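Local coordinates for protein acyl-CoA dehydrogenase (Mycobacterium thermoresistibile, PDB 3PFD) that binds flavin adenine dinucleotide and very probably catalyses the 2,3-dehydrogenation of saturated acyl-CoA thioesters, passing the electrons to an acceptor, at residues R31-K36 and A57-S62; G107-I112 and L252-P257; D146-R151 and K189-I194; A261-I266 and C335-V340; D272-Y277 and F296-M301. All blocks are in the same frame, centred on the assembly; numbering follows the deposited sequence.

Contact 1. Residues R31-K36 and A57-S62; sequences RALAEK and AALNSS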
# COMPACT_ATOMS: atom_id res chain seq x y z
N ARG C 31 13.25 -13.94 26.69
CA ARG C 31 12.31 -14.81 25.99
C ARG C 31 11.85 -15.98 26.85
O ARG C 31 10.68 -16.35 26.81
CB ARG C 31 12.88 -15.37 24.69
CG ARG C 31 11.85 -16.23 23.92
CD ARG C 31 12.26 -16.55 22.52
NE ARG C 31 12.00 -15.40 21.65
CZ ARG C 31 12.00 -15.44 20.31
NH1 ARG C 31 12.24 -16.58 19.66
NH2 ARG C 31 11.74 -14.33 19.63
N ALA C 32 12.78 -16.60 27.59
CA ALA C 32 12.43 -17.76 28.43
C ALA C 32 11.47 -17.33 29.53
O ALA C 32 10.45 -17.98 29.75
CB ALA C 32 13.68 -18.42 29.01
N LEU C 33 11.77 -16.22 30.19
CA LEU C 33 10.87 -15.68 31.20
C LEU C 33 9.51 -15.32 30.61
O LEU C 33 8.48 -15.66 31.18
CB LEU C 33 11.50 -14.46 31.87
CG LEU C 33 10.72 -13.99 33.10
CD1 LEU C 33 11.70 -13.57 34.13
CD2 LEU C 33 9.73 -12.86 32.79
N ALA C 34 9.51 -14.63 29.47
CA ALA C 34 8.24 -14.27 28.86
C ALA C 34 7.42 -15.50 28.49
O ALA C 34 6.24 -15.57 28.81
CB ALA C 34 8.44 -13.36 27.67
N GLU C 35 8.04 -16.49 27.86
CA GLU C 35 7.29 -17.67 27.40
C GLU C 35 6.80 -18.54 28.57
O GLU C 35 5.71 -19.10 28.52
CB GLU C 35 8.10 -18.47 26.37
CG GLU C 35 7.93 -17.91 24.94
CD GLU C 35 8.79 -18.61 23.91
OE1 GLU C 35 9.57 -19.51 24.27
OE2 GLU C 35 8.69 -18.26 22.71
N LYS C 36 7.61 -18.63 29.62
CA LYS C 36 7.30 -19.47 30.77
C LYS C 36 6.36 -18.76 31.76
O LYS C 36 5.38 -19.35 32.19
CB LYS C 36 8.58 -19.93 31.49
CG LYS C 36 9.47 -20.89 30.70
CD LYS C 36 10.83 -21.10 31.42
CE LYS C 36 11.72 -22.14 30.73
NZ LYS C 36 13.12 -22.11 31.25
N ALA C 57 5.32 -9.71 38.92
CA ALA C 57 6.10 -10.49 39.88
C ALA C 57 7.35 -11.11 39.25
O ALA C 57 8.44 -11.03 39.82
CB ALA C 57 5.23 -11.56 40.56
N ALA C 58 7.19 -11.69 38.06
CA ALA C 58 8.30 -12.34 37.36
C ALA C 58 9.34 -11.31 36.90
O ALA C 58 10.54 -11.53 37.05
CB ALA C 58 7.77 -13.14 36.19
N LEU C 59 8.87 -10.20 36.35
CA LEU C 59 9.77 -9.15 35.87
C LEU C 59 10.53 -8.53 37.05
O LEU C 59 11.75 -8.40 36.97
CB LEU C 59 9.03 -8.11 35.01
CG LEU C 59 8.49 -8.58 33.64
CD1 LEU C 59 7.47 -7.59 33.04
CD2 LEU C 59 9.60 -8.85 32.60
N ASN C 60 9.82 -8.18 38.13
CA ASN C 60 10.40 -7.58 39.33
C ASN C 60 11.46 -8.48 39.98
O ASN C 60 12.55 -8.01 40.33
CB ASN C 60 9.31 -7.27 40.39
CG ASN C 60 8.53 -5.99 40.10
OD1 ASN C 60 8.95 -5.13 39.31
ND2 ASN C 60 7.38 -5.85 40.74
N SER C 61 11.13 -9.76 40.13
CA SER C 61 12.03 -10.67 40.85
C SER C 61 13.22 -11.17 40.01
O SER C 61 14.25 -11.53 40.56
CB SER C 61 11.26 -11.82 41.51
OG SER C 61 10.83 -12.78 40.57
N SER C 62 13.09 -11.19 38.69
CA SER C 62 14.25 -11.50 37.86
C SER C 62 15.01 -10.22 37.44
O SER C 62 15.97 -10.30 36.68
CB SER C 62 13.84 -12.31 36.64
OG SER C 62 13.14 -11.46 35.74
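The carbonyl oxygen A58 O is gripped twice by S62: the backbone N comes within 3.1 Å of A58 O, while the hydroxyl OG donates to A58 O at 2.9 Å. The two donors approach from opposite faces of the carbonyl plane, OG tilted 25° out of it. This double grip holds S62 against A58, at the end of the segment, and turns the hydroxyl towards helix 24-47. There L33 carries the whole contact from its side. With CG anti to the backbone N (chi1 -170°), its isobutyl group reaches across to the shorter helix and divides its two methyls. L33 CD2 lies 3.9 Å from A58 CB and 4.0 Å from L59 CD2. L33 CD1 is directed at S62, lying 3.5 Å from S62 CB; its still closer approach to OG is doubtful, because chi2 of L33 (141°) is far from a staggered value. L59 also packs on I30 and I38 of helix 24-47 and on I100 and P101 of helix 95-114, which places the contact in the helical N-terminal domain. No hydrogen bond spans the two segments. Their cohesion is therefore apolar, and the S62 hydroxyl is used within its own segment, as a donor to A58 O.

Contact 2. Residues G107-I112 and L252-P257; sequences GTMGLI and LDHTRP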
# COMPACT_ATOMS: atom_id res chain seq x y z
N GLY C 107 8.02 6.97 32.58
CA GLY C 107 7.77 7.71 33.84
C GLY C 107 9.02 8.12 34.62
O GLY C 107 8.92 8.76 35.69
N THR C 108 10.20 7.75 34.11
CA THR C 108 11.45 8.10 34.81
C THR C 108 12.46 8.85 33.97
O THR C 108 13.41 9.41 34.51
CB THR C 108 12.16 6.90 35.50
OG1 THR C 108 12.40 5.85 34.55
CG2 THR C 108 11.36 6.41 36.67
N MET C 109 12.26 8.88 32.65
CA MET C 109 13.28 9.37 31.74
C MET C 109 13.55 10.89 31.88
O MET C 109 14.70 11.30 31.87
CB MET C 109 12.95 9.00 30.30
CG MET C 109 14.16 8.84 29.39
SD MET C 109 15.46 7.81 30.13
CE MET C 109 16.85 8.47 29.19
N GLY C 110 12.48 11.68 32.00
CA GLY C 110 12.57 13.11 32.30
C GLY C 110 13.42 13.37 33.53
O GLY C 110 14.31 14.24 33.54
N LEU C 111 13.17 12.57 34.56
CA LEU C 111 13.86 12.69 35.84
C LEU C 111 15.33 12.35 35.69
O LEU C 111 16.19 13.07 36.20
CB LEU C 111 13.20 11.80 36.91
CG LEU C 111 13.89 11.72 38.28
CD1 LEU C 111 13.91 13.06 39.02
CD2 LEU C 111 13.22 10.67 39.13
N ILE C 112 15.61 11.27 34.95
CA ILE C 112 16.98 10.83 34.72
C ILE C 112 17.75 11.89 33.92
O ILE C 112 18.91 12.17 34.22
CB ILE C 112 17.03 9.45 34.00
CG1 ILE C 112 16.64 8.32 34.97
CG2 ILE C 112 18.41 9.18 33.42
CD1 ILE C 112 16.02 7.09 34.30
N LEU C 252 10.53 11.87 25.02
CA LEU C 252 10.02 11.15 23.83
C LEU C 252 11.12 10.74 22.85
O LEU C 252 11.08 9.65 22.29
CB LEU C 252 8.93 11.97 23.14
CG LEU C 252 7.62 12.18 23.91
CD1 LEU C 252 6.77 13.23 23.20
CD2 LEU C 252 6.84 10.86 24.08
N ASP C 253 12.13 11.61 22.68
CA ASP C 253 13.31 11.27 21.88
C ASP C 253 13.96 9.98 22.36
O ASP C 253 14.40 9.14 21.54
CB ASP C 253 14.38 12.37 21.99
CG ASP C 253 14.15 13.53 21.03
OD1 ASP C 253 13.36 13.37 20.06
OD2 ASP C 253 14.78 14.60 21.25
N HIS C 254 14.02 9.83 23.68
CA HIS C 254 14.62 8.66 24.29
C HIS C 254 13.64 7.52 24.57
O HIS C 254 14.05 6.51 25.18
CB HIS C 254 15.35 9.06 25.58
CG HIS C 254 16.50 9.98 25.34
ND1 HIS C 254 17.80 9.53 25.20
CD2 HIS C 254 16.55 11.32 25.17
CE1 HIS C 254 18.60 10.56 25.00
NE2 HIS C 254 17.87 11.66 24.97
N THR C 255 12.36 7.66 24.22
CA THR C 255 11.41 6.59 24.52
C THR C 255 10.62 6.10 23.30
O THR C 255 10.18 4.95 23.27
CB THR C 255 10.42 6.94 25.67
OG1 THR C 255 9.59 8.03 25.27
CG2 THR C 255 11.17 7.31 26.98
N ARG C 256 10.46 6.96 22.30
CA ARG C 256 9.78 6.56 21.07
C ARG C 256 10.26 5.22 20.49
O ARG C 256 9.43 4.42 20.07
CB ARG C 256 9.83 7.66 20.02
CG ARG C 256 8.62 8.56 20.14
CD ARG C 256 8.78 9.87 19.39
NE ARG C 256 7.58 10.68 19.59
CZ ARG C 256 7.55 12.01 19.56
NH1 ARG C 256 8.69 12.70 19.35
NH2 ARG C 256 6.40 12.65 19.77
N PRO C 257 11.58 4.97 20.48
CA PRO C 257 12.04 3.68 19.93
C PRO C 257 11.54 2.47 20.71
O PRO C 257 11.41 1.39 20.13
CB PRO C 257 13.58 3.78 20.00
CG PRO C 257 13.87 5.28 20.02
CD PRO C 257 12.71 5.87 20.82
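M109 lies against H254 and T255, joining helix 95-114 of the N-terminal helical domain to the break between helices 244-253 and 256-280 of the C-terminal helical domain of the acyl-CoA dehydrogenase fold. From the backbone outward, M109 CB meets the methyl CG2 of T255 at 4.1 Å. M109 CG sits between two partners, 4.0 Å from H254 CB and 4.1 Å from T255 CG2. The chain then bends at chi2 (47°), which swings the terminal methyl over, so that M109 CE reaches H254 CB, also at 4.0 Å. CE approaches the imidazole obliquely at CG. The methionine and histidine side chains lie roughly at right angles, whereas methionine and threonine slide past each other in opposite directions. T255 offers its methyl CG2 to the methionine, while its OG1 is hydrogen-bonded to E377. The carbonyl of H254 is bonded to K105, a second tie to helix 95-114. Behind the contact the helix break is held at one oxygen: L252 O accepts from T255 N at 3.1 Å and from R256 N at 2.8 Å. L252 CB also covers one face of the R256 guanidinium, 3.8 Å above the plane and over its centre.

Contact 3. Residues D146-R151 and K189-I194; sequences DAASMR and KGANGI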
# COMPACT_ATOMS: atom_id res chain seq x y z
N ASP C 146 -1.74 18.32 21.09
CA ASP C 146 -1.41 19.69 21.53
C ASP C 146 -1.22 19.70 23.05
O ASP C 146 -2.03 20.26 23.82
CB ASP C 146 -2.52 20.66 21.11
CG ASP C 146 -2.21 22.11 21.41
OD1 ASP C 146 -1.11 22.43 21.91
OD2 ASP C 146 -3.07 22.98 21.11
N ALA C 147 -0.15 19.05 23.48
CA ALA C 147 0.08 18.80 24.91
C ALA C 147 0.43 20.07 25.65
O ALA C 147 0.25 20.15 26.86
CB ALA C 147 1.18 17.73 25.10
N ALA C 148 0.96 21.05 24.91
CA ALA C 148 1.32 22.34 25.49
C ALA C 148 0.10 23.18 25.88
O ALA C 148 0.24 24.18 26.54
CB ALA C 148 2.23 23.14 24.51
N SER C 149 -1.10 22.77 25.46
CA SER C 149 -2.31 23.49 25.84
C SER C 149 -2.93 22.96 27.13
O SER C 149 -4.07 23.26 27.45
CB SER C 149 -3.32 23.49 24.68
OG SER C 149 -3.87 22.21 24.49
N MET C 150 -2.15 22.18 27.89
CA MET C 150 -2.60 21.55 29.12
C MET C 150 -3.04 22.60 30.15
O MET C 150 -2.57 23.74 30.13
CB MET C 150 -1.50 20.68 29.70
CG MET C 150 -0.35 21.47 30.34
SD MET C 150 0.95 20.45 31.07
CE MET C 150 1.76 19.80 29.60
N ARG C 151 -3.95 22.20 31.05
CA ARG C 151 -4.58 23.13 31.99
C ARG C 151 -4.23 22.89 33.46
O ARG C 151 -4.33 23.82 34.27
CB ARG C 151 -6.10 23.15 31.78
CG ARG C 151 -6.54 23.94 30.54
CD ARG C 151 -8.04 23.85 30.32
NE ARG C 151 -8.42 23.91 28.91
CZ ARG C 151 -9.60 23.53 28.42
NH1 ARG C 151 -10.54 23.04 29.23
NH2 ARG C 151 -9.85 23.63 27.12
N LYS C 189 3.42 32.09 29.75
CA LYS C 189 4.66 31.76 29.09
C LYS C 189 4.52 30.62 28.10
O LYS C 189 5.51 30.15 27.57
CB LYS C 189 5.77 31.46 30.10
CG LYS C 189 6.26 32.68 30.82
CD LYS C 189 7.58 32.45 31.52
CE LYS C 189 7.94 33.66 32.37
NZ LYS C 189 9.14 33.41 33.22
N GLY C 190 3.28 30.20 27.84
CA GLY C 190 3.01 29.14 26.86
C GLY C 190 3.72 27.85 27.20
O GLY C 190 3.71 27.42 28.36
N ALA C 191 4.37 27.23 26.22
CA ALA C 191 5.18 26.03 26.46
C ALA C 191 6.41 26.29 27.35
O ALA C 191 6.95 25.36 27.94
CB ALA C 191 5.59 25.36 25.15
N ASN C 192 6.84 27.55 27.44
CA ASN C 192 7.94 27.92 28.35
C ASN C 192 7.46 28.18 29.78
O ASN C 192 8.25 28.57 30.64
CB ASN C 192 8.71 29.14 27.81
CG ASN C 192 9.86 28.76 26.89
OD1 ASN C 192 10.51 27.74 27.09
ND2 ASN C 192 10.14 29.59 25.88
N GLY C 193 6.17 27.96 30.02
CA GLY C 193 5.58 28.10 31.35
C GLY C 193 5.06 26.79 31.89
O GLY C 193 4.23 26.78 32.79
N ILE C 194 5.56 25.68 31.35
CA ILE C 194 5.23 24.34 31.86
C ILE C 194 6.35 23.82 32.75
O ILE C 194 7.52 23.96 32.42
CB ILE C 194 4.99 23.29 30.72
CG1 ILE C 194 3.97 23.79 29.69
CG2 ILE C 194 4.63 21.89 31.29
CD1 ILE C 194 2.57 23.65 30.07
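Apolar contacts between M150 and I194, and between A148 and A191, join these two loops; no hydrogen bond crosses between them. M150 and I194 reach towards each other tip to tip. The methionine CG stands between its own backbone N and carbonyl carbon (chi1 74°), and a bend at chi3 (72°) folds the thioether end around the branched isoleucine. As a result M150 CG lies 3.7 Å from I194 CD1, and M150 SD is equally close to that methyl. M150 CE touches both branches, I194 CG2 at 3.9 Å and I194 CD1 at 4.0 Å. Beside this pair the methyls of A148 and A191 meet, CB to CB, at 4.1 Å. F245 of helix 244-253 touches A148, A191 and I194, while M182 and V184 of strand 178-184 pack against both M150 and I194.

The polar bonds run within each loop or to other partners. D146 O accepts from S149 N at 3.1 Å and from S149 OG at 2.8 Å, the hydroxyl lying in the carbonyl plane, so one oxygen takes two donors from S149 and closes the turn. D146 itself is held by a neighbouring subunit, its OD2 by F284 N and its N by Q283 OE1 of that chain. Connections of this kind, between strands 134-137 and 153-157 and between 178-184 and 194-200, belong to the middle beta domain of acyl-CoA dehydrogenases; here the M150 side chain is about 9 Å from bound reduced flavin.

Contact 4. Residues A261-I266 and C335-V340; sequences AQAVGI and CFASDV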
# COMPACT_ATOMS: atom_id res chain seq x y z
N ALA C 261 9.94 -0.82 19.50
CA ALA C 261 10.36 -2.16 19.92
C ALA C 261 9.17 -3.02 20.34
O ALA C 261 9.11 -4.22 20.06
CB ALA C 261 11.39 -2.08 21.07
N GLN C 262 8.25 -2.40 21.05
CA GLN C 262 7.00 -3.06 21.42
C GLN C 262 6.24 -3.58 20.17
O GLN C 262 5.76 -4.73 20.11
CB GLN C 262 6.12 -2.09 22.22
CG GLN C 262 4.76 -2.63 22.61
CD GLN C 262 3.95 -1.58 23.34
OE1 GLN C 262 3.40 -0.67 22.72
NE2 GLN C 262 3.91 -1.67 24.66
N ALA C 263 6.13 -2.69 19.19
CA ALA C 263 5.42 -3.00 17.96
C ALA C 263 6.16 -4.11 17.22
O ALA C 263 5.52 -5.03 16.68
CB ALA C 263 5.31 -1.75 17.09
N VAL C 264 7.48 -4.04 17.18
CA VAL C 264 8.29 -5.10 16.55
C VAL C 264 7.95 -6.44 17.24
O VAL C 264 7.69 -7.44 16.57
CB VAL C 264 9.83 -4.79 16.59
CG1 VAL C 264 10.69 -6.04 16.20
CG2 VAL C 264 10.21 -3.63 15.65
N GLY C 265 7.94 -6.44 18.58
CA GLY C 265 7.63 -7.65 19.37
C GLY C 265 6.26 -8.23 19.06
O GLY C 265 6.12 -9.43 18.75
N ILE C 266 5.23 -7.38 19.10
CA ILE C 266 3.88 -7.84 18.77
C ILE C 266 3.88 -8.50 17.39
O ILE C 266 3.38 -9.62 17.24
CB ILE C 266 2.84 -6.70 18.74
CG1 ILE C 266 2.77 -5.98 20.10
CG2 ILE C 266 1.45 -7.25 18.36
CD1 ILE C 266 2.09 -4.61 20.00
N CYS C 335 7.12 5.28 14.18
CA CYS C 335 6.09 5.34 13.14
C CYS C 335 6.14 4.10 12.24
O CYS C 335 5.12 3.44 12.03
CB CYS C 335 6.22 6.62 12.28
SG CYS C 335 4.89 6.85 11.07
N PHE C 336 7.32 3.76 11.74
CA PHE C 336 7.47 2.58 10.83
C PHE C 336 7.13 1.26 11.53
O PHE C 336 6.33 0.46 11.01
CB PHE C 336 8.90 2.51 10.27
CG PHE C 336 9.08 1.44 9.19
CD1 PHE C 336 8.45 1.57 7.95
CD2 PHE C 336 9.88 0.33 9.43
CE1 PHE C 336 8.62 0.60 6.96
CE2 PHE C 336 10.08 -0.65 8.44
CZ PHE C 336 9.45 -0.52 7.20
N ALA C 337 7.73 1.01 12.69
CA ALA C 337 7.43 -0.24 13.39
C ALA C 337 5.95 -0.42 13.68
O ALA C 337 5.42 -1.52 13.56
CB ALA C 337 8.24 -0.41 14.68
N SER C 338 5.28 0.65 14.08
CA SER C 338 3.85 0.54 14.43
C SER C 338 3.01 0.34 13.19
O SER C 338 2.05 -0.44 13.22
CB SER C 338 3.36 1.75 15.25
OG SER C 338 3.62 2.97 14.57
N ASP C 339 3.35 1.02 12.10
CA ASP C 339 2.70 0.75 10.81
C ASP C 339 2.91 -0.71 10.41
O ASP C 339 1.98 -1.39 9.96
CB ASP C 339 3.18 1.69 9.69
CG ASP C 339 2.65 3.10 9.86
OD1 ASP C 339 1.79 3.33 10.71
OD2 ASP C 339 3.11 4.00 9.15
N VAL C 340 4.14 -1.21 10.59
CA VAL C 340 4.45 -2.60 10.24
C VAL C 340 3.57 -3.60 11.07
O VAL C 340 2.94 -4.52 10.53
CB VAL C 340 5.95 -2.87 10.34
CG1 VAL C 340 6.26 -4.37 10.34
CG2 VAL C 340 6.73 -2.22 9.14
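With chi1 at 168°, V264 sets CG1 anti to its backbone N and leaves CG2 beside that N, and it is CG2 that turns to A337, touching A337 CB at 3.9 Å. The other groups that meet have no torsion to choose: the methyls of A263 and A337 both point towards the other helix, CB to CB at 4.0 Å. A337 CB therefore rests against both A263 and V264. A263 CB in turn presses past the opposing side chain onto the backbone, 3.5 Å from A337 O and 3.8 Å from S338 CA. Such small residues let the helices come close, with segment axes 7.9 Å apart at an angle of 23°, running in nearly the same direction. Helices 256-280 and 326-352, to which the segments belong, are two members of the helical bundle that forms the C-terminal domain of acyl-CoA dehydrogenases. Between the two segments the contact is made by van der Waals packing, with no hydrogen bond across; T373 of helix 363-373 borders it, touching both A263 and S338. The polar end of S338 is turned to other partners, with OG bonded to K334 O and to N380 ND2. N380 also bonds D339 OD1, while D339 OD2 forms a salt bridge with R384, so helix 380-391 is tied to the flank of helix 326-352. Further round that helix, V340 CG2 covers one face of the F336 ring near its rim, 3.7 Å above the plane, and M303 of a neighbouring subunit packs on both C335 and F336.

Contact 5. Residues D272-Y277 and F296-M301; sequences DAAIAY and FMLADM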
# COMPACT_ATOMS: atom_id res chain seq x y z
N ASP C 272 5.29 -15.41 14.24
CA ASP C 272 5.63 -16.75 14.78
C ASP C 272 4.40 -17.65 14.85
O ASP C 272 4.46 -18.84 14.48
CB ASP C 272 6.21 -16.67 16.19
CG ASP C 272 7.55 -15.98 16.24
OD1 ASP C 272 8.20 -15.79 15.20
OD2 ASP C 272 7.93 -15.58 17.35
N ALA C 273 3.28 -17.11 15.36
CA ALA C 273 2.04 -17.88 15.46
C ALA C 273 1.55 -18.31 14.05
O ALA C 273 1.19 -19.47 13.87
CB ALA C 273 0.92 -17.07 16.23
N ALA C 274 1.59 -17.40 13.08
CA ALA C 274 1.16 -17.69 11.69
C ALA C 274 2.04 -18.73 10.97
O ALA C 274 1.52 -19.55 10.21
CB ALA C 274 1.09 -16.40 10.85
N ILE C 275 3.36 -18.67 11.16
CA ILE C 275 4.24 -19.69 10.59
C ILE C 275 3.88 -21.06 11.21
O ILE C 275 3.62 -22.02 10.49
CB ILE C 275 5.75 -19.37 10.82
CG1 ILE C 275 6.19 -18.16 9.98
CG2 ILE C 275 6.68 -20.60 10.51
CD1 ILE C 275 7.54 -17.56 10.42
N ALA C 276 3.83 -21.13 12.54
CA ALA C 276 3.45 -22.40 13.18
C ALA C 276 2.10 -22.91 12.70
O ALA C 276 1.96 -24.09 12.34
CB ALA C 276 3.52 -22.32 14.73
N TYR C 277 1.10 -22.03 12.68
CA TYR C 277 -0.25 -22.48 12.36
C TYR C 277 -0.41 -22.88 10.88
O TYR C 277 -1.05 -23.90 10.60
CB TYR C 277 -1.30 -21.42 12.73
CG TYR C 277 -2.72 -21.88 12.46
CD1 TYR C 277 -3.36 -21.58 11.25
CD2 TYR C 277 -3.40 -22.69 13.38
CE1 TYR C 277 -4.67 -22.01 10.98
CE2 TYR C 277 -4.68 -23.15 13.12
CZ TYR C 277 -5.31 -22.80 11.92
OH TYR C 277 -6.58 -23.26 11.68
N PHE C 296 4.27 -15.72 0.14
CA PHE C 296 4.70 -14.33 -0.14
C PHE C 296 4.27 -13.37 0.96
O PHE C 296 5.02 -12.47 1.32
CB PHE C 296 4.20 -13.86 -1.52
CG PHE C 296 5.02 -14.40 -2.70
CD1 PHE C 296 5.85 -15.52 -2.56
CD2 PHE C 296 4.90 -13.81 -3.96
CE1 PHE C 296 6.62 -16.00 -3.65
CE2 PHE C 296 5.62 -14.30 -5.07
CZ PHE C 296 6.49 -15.40 -4.91
N MET C 297 3.07 -13.57 1.49
CA MET C 297 2.58 -12.76 2.58
C MET C 297 3.43 -12.95 3.84
O MET C 297 3.78 -11.98 4.50
CB MET C 297 1.09 -13.03 2.88
CG MET C 297 0.56 -12.18 4.02
SD MET C 297 -1.15 -12.50 4.47
CE MET C 297 -2.03 -11.67 3.15
N LEU C 298 3.79 -14.20 4.15
CA LEU C 298 4.72 -14.48 5.27
C LEU C 298 6.08 -13.81 5.07
O LEU C 298 6.63 -13.24 6.01
CB LEU C 298 4.88 -16.00 5.52
CG LEU C 298 3.61 -16.75 6.00
CD1 LEU C 298 3.74 -18.28 5.84
CD2 LEU C 298 3.23 -16.41 7.43
N ALA C 299 6.61 -13.88 3.84
CA ALA C 299 7.87 -13.22 3.52
C ALA C 299 7.73 -11.70 3.71
O ALA C 299 8.61 -11.05 4.28
CB ALA C 299 8.27 -13.55 2.05
N ASP C 300 6.63 -11.11 3.21
CA ASP C 300 6.42 -9.67 3.38
C ASP C 300 6.42 -9.31 4.89
O ASP C 300 6.98 -8.29 5.29
CB ASP C 300 5.11 -9.20 2.73
CG ASP C 300 5.16 -9.23 1.20
OD1 ASP C 300 6.25 -9.29 0.61
OD2 ASP C 300 4.07 -9.19 0.58
N MET C 301 5.77 -10.13 5.70
CA MET C 301 5.65 -9.84 7.12
C MET C 301 7.04 -9.81 7.74
O MET C 301 7.43 -8.80 8.33
CB MET C 301 4.74 -10.86 7.80
CG MET C 301 3.26 -10.77 7.34
SD MET C 301 2.35 -12.31 7.55
CE MET C 301 2.09 -12.34 9.32
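L298 points towards helix 256-280, and A274 and I275 receive it. Its chi1 of -65° sets CG anti to the carbonyl carbon, and chi2 of 164° makes CD2 the touching branch. L298 CD2 lies 4.0 Å from A274 CB. The same CD2 of L298 lies 4.3 Å from I275 CG1, whose side chain leaves its helix more nearly across the line joining the two helices and so presents its flank. M301, one turn on from L298, also points over. A bend at its last torsion brings M301 CE beside A274, where it stands 4.5 Å from A274 CB. Both a leucine and a methionine tip touch this one methyl, M301 only loosely. The segment axes are 11.0 Å apart at 156°, antiparallel, and this wide spacing is bridged by the longer side chains of helix 292-321. L271 of helix 256-280 also packs on L298 and M301. L391 of a neighbouring subunit touches both I275 and L298, and D300 forms a salt bridge with R384 of that chain. L351, a residue of the reduced-flavin pocket, packs on L298. The arrangement is typical of the C-terminal helical bundle of acyl-CoA dehydrogenases, where neighbouring antiparallel helices lie close to the flavin site and the subunit interface.

Overall arrangement
Along the chain contact 1 closes first, within the N-terminal helical domain. Contact 2 then spans from that domain to the C-terminal one, and contact 3, in the middle domain, falls within the sequence it encloses. Contacts 4 and 5 follow in the C-terminal bundle, the residues of contact 5 lying between the two segments of contact 4. Helix 256-280 runs through contacts 2, 4 and 5, linking the domain junction to the bundle; the centres of contacts 4 and 5 are 16 Å apart. Contacts 3 and 5 lie on opposite sides of the chain's centre, 45 Å between centres, yet each has a neighbouring subunit beside it and bound flavin nearby, so flavin and subunit neighbours lie near both ends of this span.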